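Side-chain contacts in uncharacterized protein (Pseudomonas aeruginosa, PDB 5BR9), which probably takes part, as a TsaB protein of the KAE1/TsaD family, in making the threonylcarbamoyladenosine modification at position 37 of tRNA: residues A14-T19 against V101-I106; L26-R31 against A58-S63; I68-G73 against G85-L90. All coordinates share one frame; numbering follows the deposited sequence.

Contact 1: residues A14-T19 against V101-I106; sequences ALDTST and VSDLAI
Asp16 and Asp103 meet carboxylate to carboxylate in the interior of the chain, with Ser18 beside them. Asp16 OD1 lies 2.6 Å from Asp103 OD2. The two side chains come from opposite directions, and their carboxylate planes are 80° apart. Ser18 OG stands 2.9 Å from the same Asp103 OD2.

Within 14-19, Asp16 OD2 receives two bonds. Ser18 OG donates to its syn lone pair at 2.8 Å. Ser18 N reaches it at 3.1 Å from above the carboxylate plane, which makes an Asx turn. With CG anti to the backbone N (chi1 -163°), Asp16 sends its acid group across to the helix start. The other oxygen of Asp103, OD1, accepts from Gly73 N, so the second oxygen of this acid has its own partner, a backbone N-H.

The one contact from a hydrocarbon side chain is a methyl against an acid oxygen: Ile106 CD1 lies 3.7 Å from Asp16 OD1. Ser102 is the N-cap residue of the helix, and its OG takes weak bonds from Leu104 N and Ala105 N.

The pair joins the C-terminal end of strand 12-16, the middle strand of its five-stranded sheet, to the start of helix 103-115. The strand order and family fit the actin-like ATPase fold. Pro194 packs on both aspartates. Helix 77-94 touches the side chains of Leu15 and Ser18, and Leu199 of helix 196-208 packs on Ile106.

Contact 2: residues L26-R31 against A58-S63; sequences LLHEGR and AGVALS
Val60 lays a methyl group on the ring of His28, a CH-pi contact beside a beta hairpin. The hairpin joins strands 21-28 and 31-38 through a type I' turn from His28 to Arg31. The partner segment is the loop that leaves helix 43-58, where Gly59 ends the helix in a Schellman motif.

Val60 CG2 sits 3.6 Å from the centroid of the His28 ring and only 7° off the ring normal. The methyl is therefore centred over one face. The two side chains slide past each other in opposite directions. CG2 is nearly equidistant from the five ring atoms, His28 CG being the nearest at 3.6 Å. A chi1 of -179° swings His28 CG to the far side of CB from its N, which carries the ring out from the strand and over toward the loop. Glu29 OE1 lies over the opposite face, toward the rim, but Glu29 is poorly ordered.

Leu26 works differently. It reaches toward Val60 tip to tip, with CD2 4.1 Å from Val60 CB. Leu54 of helix 43-58 also packs on Leu26. The contact packs the hairpin end against the loop, with no hydrogen bond between the two segments. Leu62, farther along the loop, packs on Ala93 of the second subunit.

The same Leu26 methyl also meets Ala58, just before Gly59, with CD2 3.7 Å from Ala58 CB.

Contact 3: residues I68-G73 against G85-L90; sequences IAFGRG and GVVQGL
Val87 faces strand 68-71 from helix 85-90 and fits between Ile68 and Phe70. The strand and helix belong to the beta-alpha-beta unit of strand 67-71, helix 77-94 and strand 98-101. The axes of the segments 68-71 and 85-90 are nearly antiparallel, with 172° between their N-to-C directions, and are 9.2 Å apart at closest approach.

The side chain of Val87 can be followed outward. Its CB is 4.1 Å from Phe70 CD2. From there the two methyls divide the work. CG1, the branch that chi1 of 167° points away from the residue's own N, lies between both strand residues. It is 3.7 Å from Phe70 CD2, approaching the ring obliquely, and 3.8 Å from Ile68 CG2. CG2 turns to the base of the phenylalanine and meets Phe70 CB at 3.8 Å. It also touches Ile68 CG2, at 4.1 Å. Each methyl thus bridges the two strand residues.

Ile68 has a second partner one helical turn on. Its CG1 branch runs anti to the carbonyl carbon (chi1 -52°) and carries CD1 to Leu90. There CD1 lies 3.6 Å from Leu90 CB, and the two side chains cross at about a right angle. The two branches of Ile68 therefore serve different helix residues, CG2 for Val87 and CD1 for Leu90.

Val87 also packs on Val98 of strand 98-101. Val86 packs on Gln88 of the second subunit and Leu90 on Gly89 of that subunit, so the helix also meets this neighbour.

All the touching atoms are carbon, and no hydrogen bond links the two segments. Shape and burial of apolar groups hold the helix on the sheet.

Overall arrangement
From the N terminus, strand 12-16 opens the long loop that contact 1 closes at the start of helix 103-115. Contacts 2 and 3 both fall within that loop. They do not cross. Contact 2 closes first, joining the 26-31 hairpin end to the loop after helix 43-58. Contact 3 follows, laying helix 77-94 on strand 67-71. All three reach the same five-stranded sheet. Contacts 1 and 3 touch: Val101 O is 2.9 Å from Arg72 N, and Asp16 OD1 packs 3.3 Å from Gly71 CA. Contact 2 stands apart, its centre about 20 Å from that of contact 1 and about 18 Å from that of contact 3.

Contact 1: residues A14-T19 against V101-I106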
loop_
_atom_site.group_PDB
_atom_site.type_symbol
_atom_site.label_atom_id
_atom_site.label_comp_id
_atom_site.label_asym_id
_atom_site.label_seq_id
_atom_site.Cartn_x
_atom_site.Cartn_y
_atom_site.Cartn_z
ATOM N N ALA A 14 -5.082 16.140 -1.269
ATOM C CA ALA A 14 -4.684 15.645 0.036
ATOM C C ALA A 14 -5.547 14.464 0.451
ATOM O O ALA A 14 -6.742 14.434 0.163
ATOM C CB ALA A 14 -4.774 16.748 1.081
ATOM N N LEU A 15 -4.931 13.460 1.063
ATOM C CA LEU A 15 -5.688 12.329 1.580
ATOM C C LEU A 15 -5.105 11.770 2.883
ATOM O O LEU A 15 -3.887 11.776 3.094
ATOM C CB LEU A 15 -5.832 11.252 0.523
ATOM C CG LEU A 15 -4.643 10.537 -0.055
ATOM C CD1 LEU A 15 -4.270 9.385 0.877
ATOM C CD2 LEU A 15 -5.065 10.042 -1.444
ATOM N N ASP A 16 -5.983 11.300 3.764
ATOM C CA ASP A 16 -5.524 10.678 4.984
ATOM C C ASP A 16 -6.332 9.418 5.310
ATOM O O ASP A 16 -7.558 9.433 5.316
ATOM C CB ASP A 16 -5.596 11.664 6.144
ATOM C CG ASP A 16 -4.755 11.210 7.322
ATOM O OD1 ASP A 16 -3.594 11.652 7.415
ATOM O OD2 ASP A 16 -5.230 10.388 8.130
ATOM N N THR A 17 -5.616 8.335 5.585
ATOM C CA THR A 17 -6.211 7.048 5.925
ATOM C C THR A 17 -5.528 6.424 7.124
ATOM O O THR A 17 -5.555 5.211 7.298
ATOM C CB THR A 17 -6.105 6.054 4.747
ATOM O OG1 THR A 17 -4.730 5.941 4.362
ATOM C CG2 THR A 17 -6.905 6.532 3.557
ATOM N N SER A 18 -4.929 7.258 7.960
ATOM C CA SER A 18 -4.128 6.771 9.090
ATOM C C SER A 18 -5.001 6.278 10.244
ATOM O O SER A 18 -4.504 5.678 11.208
ATOM C CB SER A 18 -3.164 7.866 9.571
ATOM O OG SER A 18 -3.862 8.970 10.130
ATOM N N THR A 19 -6.278 6.637 10.214
ATOM C CA THR A 19 -7.183 6.256 11.292
ATOM C C THR A 19 -8.386 5.544 10.728
ATOM O O THR A 19 -8.414 5.247 9.540
ATOM C CB THR A 19 -7.655 7.493 12.121
ATOM O OG1 THR A 19 -8.462 8.354 11.301
ATOM C CG2 THR A 19 -6.469 8.269 12.660
ATOM N N VAL A 101 3.338 14.168 5.155
ATOM C CA VAL A 101 3.040 15.072 6.249
ATOM C C VAL A 101 2.680 14.274 7.495
ATOM O O VAL A 101 1.903 13.307 7.445
ATOM C CB VAL A 101 1.900 16.042 5.881
ATOM C CG1 VAL A 101 1.541 16.918 7.060
ATOM C CG2 VAL A 101 2.275 16.891 4.677
ATOM N N SER A 102 3.251 14.688 8.617
ATOM C CA SER A 102 3.016 14.014 9.868
ATOM C C SER A 102 1.579 14.126 10.331
ATOM O O SER A 102 1.007 15.203 10.338
ATOM C CB SER A 102 3.942 14.581 10.958
ATOM O OG SER A 102 3.508 14.126 12.217
ATOM N N ASP A 103 1.020 13.014 10.794
ATOM C CA ASP A 103 -0.307 13.044 11.367
ATOM C C ASP A 103 -0.384 13.764 12.716
ATOM O O ASP A 103 -1.451 14.247 13.092
ATOM C CB ASP A 103 -0.852 11.628 11.484
ATOM C CG ASP A 103 -1.448 11.147 10.158
ATOM O OD1 ASP A 103 -0.813 10.354 9.448
ATOM O OD2 ASP A 103 -2.568 11.577 9.829
ATOM N N LEU A 104 0.735 13.853 13.434
ATOM C CA LEU A 104 0.783 14.667 14.659
ATOM C C LEU A 104 0.630 16.156 14.294
ATOM O O LEU A 104 -0.139 16.889 14.930
ATOM C CB LEU A 104 2.106 14.411 15.431
ATOM C CG LEU A 104 2.251 12.998 16.040
ATOM C CD1 LEU A 104 3.685 12.662 16.398
ATOM C CD2 LEU A 104 1.350 12.808 17.275
ATOM N N ALA A 105 1.328 16.592 13.243
ATOM C CA ALA A 105 1.164 17.963 12.735
ATOM C C ALA A 105 -0.268 18.194 12.278
ATOM O O ALA A 105 -0.858 19.236 12.583
ATOM C CB ALA A 105 2.144 18.255 11.585
ATOM N N ILE A 106 -0.844 17.215 11.579
ATOM C CA ILE A 106 -2.199 17.403 11.075
ATOM C C ILE A 106 -3.176 17.632 12.234
ATOM O O ILE A 106 -4.041 18.518 12.174
ATOM C CB ILE A 106 -2.631 16.222 10.198
ATOM C CG1 ILE A 106 -1.716 16.116 8.982
ATOM C CG2 ILE A 106 -4.066 16.401 9.760
ATOM C CD1 ILE A 106 -1.859 14.796 8.245
#

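Contact 2: residues L26-R31 against A58-S63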
loop_
_atom_site.group_PDB
_atom_site.type_symbol
_atom_site.label_atom_id
_atom_site.label_comp_id
_atom_site.label_asym_id
_atom_site.label_seq_id
_atom_site.Cartn_x
_atom_site.Cartn_y
_atom_site.Cartn_z
ATOM N N LEU A 26 -9.082 19.018 -1.405
ATOM C CA LEU A 26 -8.595 19.560 -2.653
ATOM C C LEU A 26 -8.479 21.057 -2.551
ATOM O O LEU A 26 -9.416 21.728 -2.087
ATOM C CB LEU A 26 -9.534 19.172 -3.789
ATOM C CG LEU A 26 -9.145 19.723 -5.154
ATOM C CD1 LEU A 26 -7.915 19.001 -5.653
ATOM C CD2 LEU A 26 -10.282 19.533 -6.120
ATOM N N LEU A 27 -7.330 21.572 -2.987
ATOM C CA LEU A 27 -7.119 23.011 -3.119
ATOM C C LEU A 27 -7.143 23.310 -4.600
ATOM O O LEU A 27 -6.461 22.637 -5.383
ATOM C CB LEU A 27 -5.794 23.486 -2.500
ATOM C CG LEU A 27 -5.422 24.957 -2.756
ATOM C CD1 LEU A 27 -6.319 25.907 -1.970
ATOM C CD2 LEU A 27 -3.945 25.259 -2.459
ATOM N N HIS A 28 -7.968 24.283 -4.978
ATOM C CA HIS A 28 -8.098 24.682 -6.365
ATOM C C HIS A 28 -8.509 26.153 -6.412
ATOM O O HIS A 28 -9.447 26.546 -5.723
ATOM C CB HIS A 28 -9.118 23.804 -7.099
ATOM C CG HIS A 28 -9.278 24.155 -8.547
ATOM N ND1 HIS A 28 -10.391 24.802 -9.045
ATOM C CD2 HIS A 28 -8.445 23.964 -9.603
ATOM C CE1 HIS A 28 -10.245 24.986 -10.346
ATOM N NE2 HIS A 28 -9.075 24.486 -10.709
ATOM N N GLU A 29 -7.787 26.952 -7.196
ATOM C CA GLU A 29 -8.065 28.387 -7.318
ATOM C C GLU A 29 -8.221 29.093 -5.962
ATOM O O GLU A 29 -9.041 29.991 -5.824
ATOM C CB GLU A 29 -9.331 28.609 -8.148
ATOM C CG GLU A 29 -9.116 29.334 -9.456
ATOM C CD GLU A 29 -8.787 28.395 -10.590
ATOM O OE1 GLU A 29 -7.597 28.038 -10.732
ATOM O OE2 GLU A 29 -9.720 28.012 -11.334
ATOM N N GLY A 30 -7.453 28.663 -4.962
ATOM C CA GLY A 30 -7.511 29.261 -3.639
ATOM C C GLY A 30 -8.703 28.846 -2.793
ATOM O O GLY A 30 -8.966 29.444 -1.750
ATOM N N ARG A 31 -9.436 27.833 -3.245
ATOM C CA ARG A 31 -10.573 27.316 -2.494
ATOM C C ARG A 31 -10.259 25.912 -1.988
ATOM O O ARG A 31 -9.657 25.113 -2.703
ATOM C CB ARG A 31 -11.837 27.288 -3.356
ATOM C CG ARG A 31 -12.421 28.647 -3.683
ATOM C CD ARG A 31 -13.646 28.529 -4.604
ATOM N NE ARG A 31 -13.323 28.646 -6.032
ATOM C CZ ARG A 31 -13.085 27.616 -6.844
ATOM N NH1 ARG A 31 -13.122 26.367 -6.386
ATOM N NH2 ARG A 31 -12.805 27.835 -8.122
ATOM N N ALA A 58 -15.790 19.219 -7.716
ATOM C CA ALA A 58 -15.068 20.470 -7.929
ATOM C C ALA A 58 -14.942 20.812 -9.412
ATOM O O ALA A 58 -14.581 21.925 -9.761
ATOM C CB ALA A 58 -13.680 20.395 -7.285
ATOM N N GLY A 59 -15.246 19.851 -10.280
ATOM C CA GLY A 59 -15.066 20.020 -11.709
ATOM C C GLY A 59 -13.609 20.012 -12.126
ATOM O O GLY A 59 -13.236 20.565 -13.168
ATOM N N VAL A 60 -12.786 19.350 -11.320
ATOM C CA VAL A 60 -11.343 19.357 -11.535
ATOM C C VAL A 60 -10.858 18.001 -12.048
ATOM O O VAL A 60 -11.217 16.951 -11.492
ATOM C CB VAL A 60 -10.586 19.764 -10.242
ATOM C CG1 VAL A 60 -9.080 19.612 -10.432
ATOM C CG2 VAL A 60 -10.925 21.201 -9.869
ATOM N N ALA A 61 -10.050 18.031 -13.108
ATOM C CA ALA A 61 -9.453 16.811 -13.648
ATOM C C ALA A 61 -8.208 16.447 -12.863
ATOM O O ALA A 61 -7.494 17.327 -12.366
ATOM C CB ALA A 61 -9.111 16.969 -15.114
ATOM N N LEU A 62 -7.951 15.147 -12.760
ATOM C CA LEU A 62 -6.776 14.660 -12.057
ATOM C C LEU A 62 -5.510 15.290 -12.662
ATOM O O LEU A 62 -4.560 15.612 -11.935
ATOM C CB LEU A 62 -6.712 13.123 -12.100
ATOM C CG LEU A 62 -5.642 12.484 -11.201
ATOM C CD1 LEU A 62 -5.887 12.819 -9.728
ATOM C CD2 LEU A 62 -5.590 10.979 -11.409
ATOM N N SER A 63 -5.504 15.502 -13.976
ATOM C CA SER A 63 -4.309 16.047 -14.627
ATOM C C SER A 63 -3.969 17.468 -14.161
ATOM O O SER A 63 -2.836 17.916 -14.316
ATOM C CB SER A 63 -4.464 16.038 -16.145
ATOM O OG SER A 63 -5.579 16.802 -16.563
#

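Contact 3: residues I68-G73 against G85-L90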
loop_
_atom_site.group_PDB
_atom_site.type_symbol
_atom_site.label_atom_id
_atom_site.label_comp_id
_atom_site.label_asym_id
_atom_site.label_seq_id
_atom_site.Cartn_x
_atom_site.Cartn_y
_atom_site.Cartn_z
ATOM N N ILE A 68 0.646 15.679 -4.647
ATOM C CA ILE A 68 -0.254 14.886 -3.798
ATOM C C ILE A 68 0.320 14.768 -2.404
ATOM O O ILE A 68 1.467 14.344 -2.233
ATOM C CB ILE A 68 -0.505 13.496 -4.388
ATOM C CG1 ILE A 68 -0.952 13.606 -5.851
ATOM C CG2 ILE A 68 -1.560 12.787 -3.574
ATOM C CD1 ILE A 68 -1.016 12.290 -6.568
ATOM N N ALA A 69 -0.463 15.184 -1.413
ATOM C CA ALA A 69 -0.059 15.115 -0.019
ATOM C C ALA A 69 -0.790 14.006 0.715
ATOM O O ALA A 69 -1.945 13.718 0.409
ATOM C CB ALA A 69 -0.314 16.442 0.659
ATOM N N PHE A 70 -0.129 13.396 1.697
ATOM C CA PHE A 70 -0.763 12.349 2.488
ATOM C C PHE A 70 -0.212 12.331 3.920
ATOM O O PHE A 70 0.927 12.732 4.147
ATOM C CB PHE A 70 -0.558 10.972 1.844
ATOM C CG PHE A 70 0.869 10.513 1.842
ATOM C CD1 PHE A 70 1.320 9.595 2.791
ATOM C CD2 PHE A 70 1.764 10.994 0.903
ATOM C CE1 PHE A 70 2.642 9.175 2.794
ATOM C CE2 PHE A 70 3.090 10.572 0.903
ATOM C CZ PHE A 70 3.528 9.676 1.842
ATOM N N GLY A 71 -1.015 11.852 4.868
ATOM C CA GLY A 71 -0.534 11.627 6.207
ATOM C C GLY A 71 0.346 10.385 6.262
ATOM O O GLY A 71 -0.103 9.291 5.939
ATOM N N ARG A 72 1.602 10.544 6.668
ATOM C CA ARG A 72 2.544 9.424 6.659
ATOM C C ARG A 72 2.583 8.701 8.003
ATOM O O ARG A 72 3.520 7.966 8.297
ATOM C CB ARG A 72 3.946 9.914 6.278
ATOM C CG ARG A 72 4.442 11.130 7.071
ATOM C CD ARG A 72 5.185 10.740 8.343
ATOM N NE ARG A 72 5.999 11.843 8.850
ATOM C CZ ARG A 72 6.199 12.093 10.143
ATOM N NH1 ARG A 72 5.625 11.330 11.063
ATOM N NH2 ARG A 72 6.966 13.117 10.515
ATOM N N GLY A 73 1.558 8.907 8.815
ATOM C CA GLY A 73 1.546 8.369 10.155
ATOM C C GLY A 73 2.116 9.401 11.116
ATOM O O GLY A 73 2.437 10.522 10.710
ATOM N N GLY A 85 1.179 3.581 -0.782
ATOM C CA GLY A 85 1.124 2.955 -2.092
ATOM C C GLY A 85 0.282 3.679 -3.129
ATOM O O GLY A 85 0.729 3.951 -4.255
ATOM N N VAL A 86 -0.940 4.014 -2.750
ATOM C CA VAL A 86 -1.849 4.663 -3.674
ATOM C C VAL A 86 -1.294 6.019 -4.129
ATOM O O VAL A 86 -1.297 6.331 -5.322
ATOM C CB VAL A 86 -3.249 4.804 -3.039
ATOM C CG1 VAL A 86 -4.154 5.682 -3.900
ATOM C CG2 VAL A 86 -3.864 3.416 -2.827
ATOM N N VAL A 87 -0.792 6.809 -3.187
ATOM C CA VAL A 87 -0.255 8.120 -3.519
ATOM C C VAL A 87 0.947 7.972 -4.468
ATOM O O VAL A 87 1.048 8.670 -5.476
ATOM C CB VAL A 87 0.110 8.898 -2.236
ATOM C CG1 VAL A 87 0.931 10.104 -2.566
ATOM C CG2 VAL A 87 -1.160 9.315 -1.515
ATOM N N GLN A 88 1.833 7.031 -4.167
ATOM C CA GLN A 88 2.975 6.738 -5.026
ATOM C C GLN A 88 2.551 6.328 -6.443
ATOM O O GLN A 88 3.164 6.734 -7.428
ATOM C CB GLN A 88 3.825 5.640 -4.390
ATOM C CG GLN A 88 4.782 6.164 -3.306
ATOM C CD GLN A 88 5.718 5.074 -2.773
ATOM O OE1 GLN A 88 6.915 5.291 -2.632
ATOM N NE2 GLN A 88 5.160 3.899 -2.472
ATOM N N GLY A 89 1.541 5.467 -6.539
ATOM C CA GLY A 89 1.020 5.048 -7.830
ATOM C C GLY A 89 0.414 6.207 -8.619
ATOM O O GLY A 89 0.693 6.379 -9.808
ATOM N N LEU A 90 -0.404 7.009 -7.942
ATOM C CA LEU A 90 -1.049 8.167 -8.540
ATOM C C LEU A 90 0.034 9.085 -9.076
ATOM O O LEU A 90 -0.012 9.516 -10.229
ATOM C CB LEU A 90 -1.922 8.912 -7.521
ATOM C CG LEU A 90 -3.221 8.289 -7.022
ATOM C CD1 LEU A 90 -3.820 9.194 -5.980
ATOM C CD2 LEU A 90 -4.218 8.092 -8.167
#